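Local atomic coordinates of FKBP-type peptidyl-prolyl cis-trans isomerase FkpA (Escherichia coli, PDB entry 1Q6H), a protein that catalyses the cis-trans isomerisation of peptide bonds preceding proline and acts as a chaperone in protein folding in the periplasm. Residues V144-T149 and L214-E219; P175-G180 and L192-E197. All blocks are in the same frame, centred on the assembly; numbering follows the deposited sequence.

Interaction 1: V144-T149 and L214-E219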
ATOM      1  N   VAL A 144     -22.258  33.078   7.077  1.00 10.05           N
ATOM      2  CA  VAL A 144     -23.490  32.336   7.129  1.00 11.39           C
ATOM      3  C   VAL A 144     -23.501  31.189   8.120  1.00 11.77           C
ATOM      4  O   VAL A 144     -22.488  30.599   8.422  1.00 11.33           O
ATOM      5  CB  VAL A 144     -23.815  31.679   5.769  1.00 11.55           C
ATOM      6  CG1 VAL A 144     -24.056  32.710   4.679  1.00 11.03           C
ATOM      7  CG2 VAL A 144     -22.691  30.734   5.343  1.00 14.78           C
ATOM      8  N   ASN A 145     -24.696  30.874   8.587  1.00 11.50           N
ATOM      9  CA  ASN A 145     -24.926  29.641   9.262  1.00 13.72           C
ATOM     10  C   ASN A 145     -25.731  28.824   8.248  1.00 14.31           C
ATOM     11  O   ASN A 145     -26.548  29.366   7.488  1.00 13.72           O
ATOM     12  CB  ASN A 145     -25.715  29.851  10.550  1.00 15.71           C
ATOM     13  CG  ASN A 145     -24.854  30.319  11.685  1.00 16.59           C
ATOM     14  OD1 ASN A 145     -23.725  29.861  11.860  1.00 19.74           O
ATOM     15  ND2 ASN A 145     -25.385  31.219  12.482  1.00 17.72           N
ATOM     16  N   TYR A 146     -25.497  27.527   8.203  1.00 13.41           N
ATOM     17  CA  TYR A 146     -26.258  26.717   7.290  1.00 14.56           C
ATOM     18  C   TYR A 146     -26.253  25.291   7.681  1.00 14.60           C
ATOM     19  O   TYR A 146     -25.392  24.845   8.424  1.00 12.97           O
ATOM     20  CB  TYR A 146     -25.676  26.793   5.885  1.00 15.13           C
ATOM     21  CG  TYR A 146     -24.292  26.236   5.811  1.00 16.47           C
ATOM     22  CD1 TYR A 146     -23.206  27.029   6.083  1.00 17.20           C
ATOM     23  CD2 TYR A 146     -24.074  24.906   5.477  1.00 16.85           C
ATOM     24  CE1 TYR A 146     -21.931  26.522   6.037  1.00 19.17           C
ATOM     25  CE2 TYR A 146     -22.823  24.399   5.411  1.00 19.02           C
ATOM     26  CZ  TYR A 146     -21.744  25.207   5.697  1.00 19.68           C
ATOM     27  OH  TYR A 146     -20.475  24.690   5.669  1.00 19.94           O
ATOM     28  N   LYS A 147     -27.228  24.582   7.134  1.00 14.90           N
ATOM     29  CA  LYS A 147     -27.288  23.143   7.227  1.00 15.49           C
ATOM     30  C   LYS A 147     -27.476  22.594   5.807  1.00 14.82           C
ATOM     31  O   LYS A 147     -28.323  23.096   5.038  1.00 14.62           O
ATOM     32  CB  LYS A 147     -28.419  22.747   8.138  1.00 16.18           C
ATOM     33  CG  LYS A 147     -28.699  21.306   8.131  1.00 17.85           C
ATOM     34  CD  LYS A 147     -29.769  20.976   9.133  1.00 19.19           C
ATOM     35  CE  LYS A 147     -31.139  20.925   8.518  1.00 20.36           C
ATOM     36  NZ  LYS A 147     -31.972  19.986   9.363  1.00 23.22           N
ATOM     37  N   GLY A 148     -26.680  21.584   5.462  1.00 13.89           N
ATOM     38  CA  GLY A 148     -26.728  20.967   4.141  1.00 13.73           C
ATOM     39  C   GLY A 148     -27.144  19.501   4.176  1.00 13.75           C
ATOM     40  O   GLY A 148     -26.505  18.693   4.868  1.00 15.68           O
ATOM     41  N   THR A 149     -28.229  19.161   3.470  1.00 12.95           N
ATOM     42  CA  THR A 149     -28.712  17.788   3.397  1.00 13.49           C
ATOM     43  C   THR A 149     -28.884  17.313   1.956  1.00 12.88           C
ATOM     44  O   THR A 149     -29.111  18.102   1.042  1.00 11.56           O
ATOM     45  CB  THR A 149     -30.078  17.612   4.076  1.00 14.75           C
ATOM     46  OG1 THR A 149     -31.021  18.507   3.492  1.00 15.41           O
ATOM     47  CG2 THR A 149     -30.060  18.002   5.555  1.00 16.55           C
ATOM     48  N   LEU A 214     -28.492  19.288  -3.861  1.00 11.51           N
ATOM     49  CA  LEU A 214     -28.176  19.643  -2.483  1.00 12.08           C
ATOM     50  C   LEU A 214     -29.239  20.562  -1.889  1.00 11.37           C
ATOM     51  O   LEU A 214     -29.630  21.529  -2.532  1.00 10.64           O
ATOM     52  CB  LEU A 214     -26.828  20.369  -2.413  1.00 12.21           C
ATOM     53  CG  LEU A 214     -25.638  19.693  -3.094  1.00 12.59           C
ATOM     54  CD1 LEU A 214     -24.368  20.545  -2.887  1.00 13.01           C
ATOM     55  CD2 LEU A 214     -25.480  18.262  -2.576  1.00 13.12           C
ATOM     56  N   VAL A 215     -29.636  20.297  -0.643  1.00 10.25           N
ATOM     57  CA  VAL A 215     -30.570  21.147   0.068  1.00 11.67           C
ATOM     58  C   VAL A 215     -29.849  21.902   1.187  1.00 12.54           C
ATOM     59  O   VAL A 215     -29.341  21.276   2.123  1.00 12.25           O
ATOM     60  CB  VAL A 215     -31.681  20.332   0.708  1.00 11.98           C
ATOM     61  CG1 VAL A 215     -32.777  21.258   1.247  1.00 13.18           C
ATOM     62  CG2 VAL A 215     -32.276  19.339  -0.316  1.00 13.35           C
ATOM     63  N   PHE A 216     -29.775  23.228   1.069  1.00 12.84           N
ATOM     64  CA  PHE A 216     -29.175  24.085   2.105  1.00 11.50           C
ATOM     65  C   PHE A 216     -30.197  25.022   2.772  1.00 11.34           C
ATOM     66  O   PHE A 216     -30.877  25.802   2.103  1.00 10.90           O
ATOM     67  CB  PHE A 216     -28.083  24.989   1.534  1.00 12.50           C
ATOM     68  CG  PHE A 216     -26.828  24.291   1.167  1.00 14.07           C
ATOM     69  CD1 PHE A 216     -25.857  24.040   2.113  1.00 14.59           C
ATOM     70  CD2 PHE A 216     -26.604  23.886  -0.147  1.00 13.21           C
ATOM     71  CE1 PHE A 216     -24.689  23.383   1.753  1.00 16.80           C
ATOM     72  CE2 PHE A 216     -25.482  23.236  -0.495  1.00 15.71           C
ATOM     73  CZ  PHE A 216     -24.498  22.995   0.438  1.00 15.95           C
ATOM     74  N   ASP A 217     -30.286  24.974   4.094  1.00 11.91           N
ATOM     75  CA  ASP A 217     -31.042  25.982   4.863  1.00 12.93           C
ATOM     76  C   ASP A 217     -30.007  26.980   5.331  1.00 12.99           C
ATOM     77  O   ASP A 217     -29.152  26.632   6.149  1.00 13.83           O
ATOM     78  CB  ASP A 217     -31.707  25.385   6.079  1.00 15.02           C
ATOM     79  CG  ASP A 217     -32.859  24.507   5.726  1.00 19.69           C
ATOM     80  OD1 ASP A 217     -33.701  24.950   4.912  1.00 22.31           O
ATOM     81  OD2 ASP A 217     -32.996  23.368   6.227  1.00 25.57           O
ATOM     82  N   VAL A 218     -30.071  28.204   4.821  1.00 12.85           N
ATOM     83  CA  VAL A 218     -29.041  29.206   5.079  1.00 13.76           C
ATOM     84  C   VAL A 218     -29.523  30.443   5.855  1.00 14.26           C
ATOM     85  O   VAL A 218     -30.640  30.912   5.649  1.00 15.04           O
ATOM     86  CB  VAL A 218     -28.478  29.672   3.774  1.00 14.94           C
ATOM     87  CG1 VAL A 218     -27.233  30.520   3.981  1.00 16.85           C
ATOM     88  CG2 VAL A 218     -28.138  28.465   2.905  1.00 17.16           C
ATOM     89  N   GLU A 219     -28.680  30.939   6.762  1.00 13.38           N
ATOM     90  CA  GLU A 219     -28.935  32.197   7.436  1.00 14.77           C
ATOM     91  C   GLU A 219     -27.742  33.091   7.130  1.00 14.97           C
ATOM     92  O   GLU A 219     -26.596  32.763   7.460  1.00 13.77           O
ATOM     93  CB  GLU A 219     -29.085  32.044   8.943  1.00 16.56           C
ATOM     94  CG  GLU A 219     -30.321  31.322   9.423  1.00 19.75           C
ATOM     95  CD  GLU A 219     -30.405  31.298  10.954  1.00 22.90           C
ATOM     96  OE1 GLU A 219     -29.427  31.715  11.634  1.00 26.48           O
ATOM     97  OE2 GLU A 219     -31.458  30.871  11.466  1.00 26.85           O
TER
HETATM   98  O   HOH W   1     -30.631  21.384   4.768  1.00 29.98           O
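Asn145, Lys147 and Thr149 each exchange a pair of backbone hydrogen bonds with Glu219, Asp217 and Val215, so strands 144-149 and 214-219 run antiparallel, their short axes 167° apart and 4.6 Å at closest approach. The straightest of the six bonds is Glu219 N to Asn145 O (2.7 Å, 172° at the hydrogen). Tyr146 with Val218 and Gly148 with Phe216 form the non-hydrogen-bonded pairs between. On the face carrying Tyr146 and Phe216, the two aromatic side chains lie side by side and point the same way; Tyr146 CD2 comes to the edge of the Phe216 ring, 3.9 Å from CD1. With CG beside the backbone N (chi1 -72°), the Phe216 ring also lies against Gly148, whose CA meets it obliquely, 3.8 Å from CD1, and a CB on Gly148 would collide with CE1. A leucine in place of Phe216 would probably lose the edge-to-face contact with Trp177 and leave Gly148 less well covered. Tyr146 OH is hydrogen-bonded to Asp157 and Arg162. On the other face, Lys147 and Asp217 run alongside each other, yet NZ stays 4.7 Å from OD2. A water bonds Lys147 O, Val215 O and Thr149 OG1. The chemistry is thus two-sided: the buried aromatic face is consistent with the hydrophobic active-site pocket of FKBP domains, whereas the other is largely polar and partly exposed, Val215 being its buried apolar exception.

Interaction 2: P175-G180 and L192-E197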
ATOM      1  N   PRO A 175     -21.436  27.599  -7.501  1.00 14.59           N
ATOM      2  CA  PRO A 175     -22.285  28.582  -8.171  1.00 14.47           C
ATOM      3  C   PRO A 175     -23.673  28.732  -7.543  1.00 14.18           C
ATOM      4  O   PRO A 175     -24.259  29.808  -7.528  1.00 14.02           O
ATOM      5  CB  PRO A 175     -22.435  27.980  -9.588  1.00 15.19           C
ATOM      6  CG  PRO A 175     -21.336  27.097  -9.773  1.00 15.90           C
ATOM      7  CD  PRO A 175     -20.906  26.588  -8.440  1.00 16.01           C
ATOM      8  N   GLY A 176     -24.205  27.633  -7.033  1.00 14.15           N
ATOM      9  CA  GLY A 176     -25.516  27.672  -6.419  1.00 15.24           C
ATOM     10  C   GLY A 176     -25.554  28.630  -5.229  1.00 14.34           C
ATOM     11  O   GLY A 176     -26.567  29.288  -4.993  1.00 12.46           O
ATOM     12  N   TRP A 177     -24.459  28.670  -4.465  1.00 12.78           N
ATOM     13  CA  TRP A 177     -24.354  29.526  -3.323  1.00 13.47           C
ATOM     14  C   TRP A 177     -24.141  30.945  -3.812  1.00 12.21           C
ATOM     15  O   TRP A 177     -24.771  31.869  -3.315  1.00 11.45           O
ATOM     16  CB  TRP A 177     -23.216  29.101  -2.382  1.00 15.72           C
ATOM     17  CG  TRP A 177     -23.632  28.206  -1.293  1.00 22.19           C
ATOM     18  CD1 TRP A 177     -23.797  26.868  -1.361  1.00 27.38           C
ATOM     19  CD2 TRP A 177     -23.919  28.571   0.051  1.00 26.44           C
ATOM     20  NE1 TRP A 177     -24.179  26.365  -0.139  1.00 28.57           N
ATOM     21  CE2 TRP A 177     -24.242  27.396   0.750  1.00 28.51           C
ATOM     22  CE3 TRP A 177     -23.968  29.780   0.730  1.00 29.06           C
ATOM     23  CZ2 TRP A 177     -24.596  27.395   2.089  1.00 29.29           C
ATOM     24  CZ3 TRP A 177     -24.306  29.783   2.055  1.00 29.85           C
ATOM     25  CH2 TRP A 177     -24.618  28.595   2.727  1.00 30.07           C
ATOM     26  N   THR A 178     -23.212  31.108  -4.741  1.00 12.40           N
ATOM     27  CA  THR A 178     -22.921  32.413  -5.306  1.00 12.97           C
ATOM     28  C   THR A 178     -24.177  33.130  -5.799  1.00 13.21           C
ATOM     29  O   THR A 178     -24.395  34.289  -5.492  1.00 14.19           O
ATOM     30  CB  THR A 178     -21.954  32.264  -6.468  1.00 12.44           C
ATOM     31  OG1 THR A 178     -20.727  31.676  -6.012  1.00 11.04           O
ATOM     32  CG2 THR A 178     -21.567  33.645  -7.016  1.00 12.48           C
ATOM     33  N   GLU A 179     -24.982  32.430  -6.583  1.00 11.82           N
ATOM     34  CA  GLU A 179     -26.238  32.969  -7.074  1.00 13.22           C
ATOM     35  C   GLU A 179     -27.286  33.087  -5.982  1.00 13.18           C
ATOM     36  O   GLU A 179     -27.946  34.115  -5.857  1.00 14.96           O
ATOM     37  CB  GLU A 179     -26.794  32.030  -8.139  1.00 14.03           C
ATOM     38  CG  GLU A 179     -28.159  32.401  -8.677  1.00 13.49           C
ATOM     39  CD  GLU A 179     -28.689  31.367  -9.660  1.00 15.74           C
ATOM     40  OE1 GLU A 179     -27.964  30.356 -10.012  1.00 12.63           O
ATOM     41  OE2 GLU A 179     -29.838  31.573 -10.094  1.00 14.31           O
ATOM     42  N   GLY A 180     -27.478  32.014  -5.241  1.00 11.87           N
ATOM     43  CA  GLY A 180     -28.536  31.948  -4.248  1.00 12.86           C
ATOM     44  C   GLY A 180     -28.535  33.064  -3.229  1.00 13.37           C
ATOM     45  O   GLY A 180     -29.577  33.664  -2.956  1.00 13.65           O
ATOM     46  N   LEU A 192     -31.995  26.790  -0.268  1.00 10.32           N
ATOM     47  CA  LEU A 192     -31.504  26.588  -1.629  1.00 10.89           C
ATOM     48  C   LEU A 192     -31.588  25.133  -1.983  1.00 11.67           C
ATOM     49  O   LEU A 192     -31.163  24.273  -1.197  1.00 10.65           O
ATOM     50  CB  LEU A 192     -30.051  27.056  -1.761  1.00 11.35           C
ATOM     51  CG  LEU A 192     -29.756  28.499  -1.388  1.00 10.91           C
ATOM     52  CD1 LEU A 192     -28.275  28.757  -1.401  1.00 12.08           C
ATOM     53  CD2 LEU A 192     -30.425  29.449  -2.292  1.00 11.75           C
ATOM     54  N   VAL A 193     -32.137  24.850  -3.162  1.00 11.49           N
ATOM     55  CA  VAL A 193     -32.217  23.491  -3.667  1.00 11.67           C
ATOM     56  C   VAL A 193     -31.422  23.516  -4.936  1.00 12.24           C
ATOM     57  O   VAL A 193     -31.833  24.098  -5.940  1.00 12.85           O
ATOM     58  CB  VAL A 193     -33.652  23.021  -3.823  1.00 11.94           C
ATOM     59  CG1 VAL A 193     -33.694  21.684  -4.430  1.00 12.78           C
ATOM     60  CG2 VAL A 193     -34.302  22.954  -2.440  1.00 13.84           C
ATOM     61  N   ILE A 194     -30.210  22.994  -4.840  1.00 10.71           N
ATOM     62  CA  ILE A 194     -29.224  23.206  -5.897  1.00 11.73           C
ATOM     63  C   ILE A 194     -29.003  21.989  -6.750  1.00 11.62           C
ATOM     64  O   ILE A 194     -28.623  20.913  -6.231  1.00 13.57           O
ATOM     65  CB  ILE A 194     -27.892  23.629  -5.276  1.00 11.53           C
ATOM     66  CG1 ILE A 194     -28.098  24.676  -4.183  1.00 12.80           C
ATOM     67  CG2 ILE A 194     -26.943  24.086  -6.336  1.00 10.96           C
ATOM     68  CD1 ILE A 194     -26.803  25.204  -3.543  1.00 12.55           C
ATOM     69  N   PRO A 195     -29.220  22.139  -8.050  1.00 12.72           N
ATOM     70  CA  PRO A 195     -28.914  21.047  -9.006  1.00 12.77           C
ATOM     71  C   PRO A 195     -27.403  20.745  -9.035  1.00 12.36           C
ATOM     72  O   PRO A 195     -26.619  21.678  -8.828  1.00 11.06           O
ATOM     73  CB  PRO A 195     -29.312  21.620 -10.362  1.00 13.91           C
ATOM     74  CG  PRO A 195     -29.710  22.987 -10.167  1.00 15.29           C
ATOM     75  CD  PRO A 195     -29.687  23.363  -8.720  1.00 12.30           C
ATOM     76  N   PRO A 196     -27.013  19.490  -9.312  1.00 11.92           N
ATOM     77  CA  PRO A 196     -25.606  19.095  -9.364  1.00 11.92           C
ATOM     78  C   PRO A 196     -24.755  19.933 -10.292  1.00 13.63           C
ATOM     79  O   PRO A 196     -23.578  20.196  -9.991  1.00 13.62           O
ATOM     80  CB  PRO A 196     -25.633  17.648  -9.872  1.00 13.29           C
ATOM     81  CG  PRO A 196     -27.052  17.266 -10.098  1.00 12.77           C
ATOM     82  CD  PRO A 196     -27.930  18.380  -9.635  1.00 11.45           C
ATOM     83  N   GLU A 197     -25.367  20.397 -11.381  1.00 14.25           N
ATOM     84  CA  GLU A 197     -24.717  21.269 -12.331  1.00 15.80           C
ATOM     85  C   GLU A 197     -24.223  22.587 -11.695  1.00 15.08           C
ATOM     86  O   GLU A 197     -23.279  23.203 -12.201  1.00 13.20           O
ATOM     87  CB  GLU A 197     -25.692  21.573 -13.492  1.00 17.39           C
ATOM     88  CG  GLU A 197     -26.044  20.374 -14.380  1.00 19.41           C
ATOM     89  CD  GLU A 197     -27.017  19.344 -13.756  1.00 20.81           C
ATOM     90  OE1 GLU A 197     -27.830  19.695 -12.853  1.00 17.08           O
ATOM     91  OE2 GLU A 197     -26.919  18.138 -14.157  1.00 19.74           O
TER
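Leu192 and Ile194 project from strand 192-194 toward helix 175-180 and meet it chiefly at its two glycines, the short axes being 9.1 Å apart at closest approach. The aliphatic-to-backbone contacts come first. Leu192 divides its branches along the helix: CD2 rests 3.7 Å from Gly180 CA, while CD1 lies 4.0 Å from Gly176 O. That carbonyl is already bonded within the helix by Gly180 N. Ile194 applies CG2 to Gly176 CA at 3.9 Å; CG2 stands opposite the backbone N, and CG1, beside that N (chi1 -44°), carries CD1 to the same glycine. A CB modelled on Gly176 would fall 2.4 Å from Ile194 CG2, and one on Gly180 would overlap Leu192 CD2, which shows how closely the strand's side chains fit the bare helix backbone. The side-chain-to-side-chain contact is Ile194 CD1 against Trp177 CD1, 4.1 Å apart, the two groups crossing at about a right angle. No hydrogen bond links the segments, so the evidence is for apolar packing alone. The short helix thereby packs against the curled FKBP sheet, its Trp177 placed consistently with the tryptophan flooring the FKBP pocket: it meets Phe168 and strand 214-223, Leu192 touches Tyr125 of strand 124-127, and Val193 packs on helix 70-112.

How the interactions relate
All five touching residues of interaction 2 are buried, whereas interaction 1 has one buried face and one partly exposed face. Their centres lie 11 Å apart, and strands 189-194 and 214-223 are neighbours in one sheet, with probable backbone bonds from Ile194 N to Leu214 O and from Leu192 N to Phe216 O. Interaction 1 is strand pairing held by main-chain hydrogen bonds, and interaction 2 is helix-on-sheet packing without any. Trp177 joins them: its NE1 is 3.4 Å from Phe216 CE2, and its ring meets those of Phe216 and Tyr146 edge-to-face. Trp177, Tyr146 and Phe216 together are consistent with the aromatic lining of the FKBP active-site pocket.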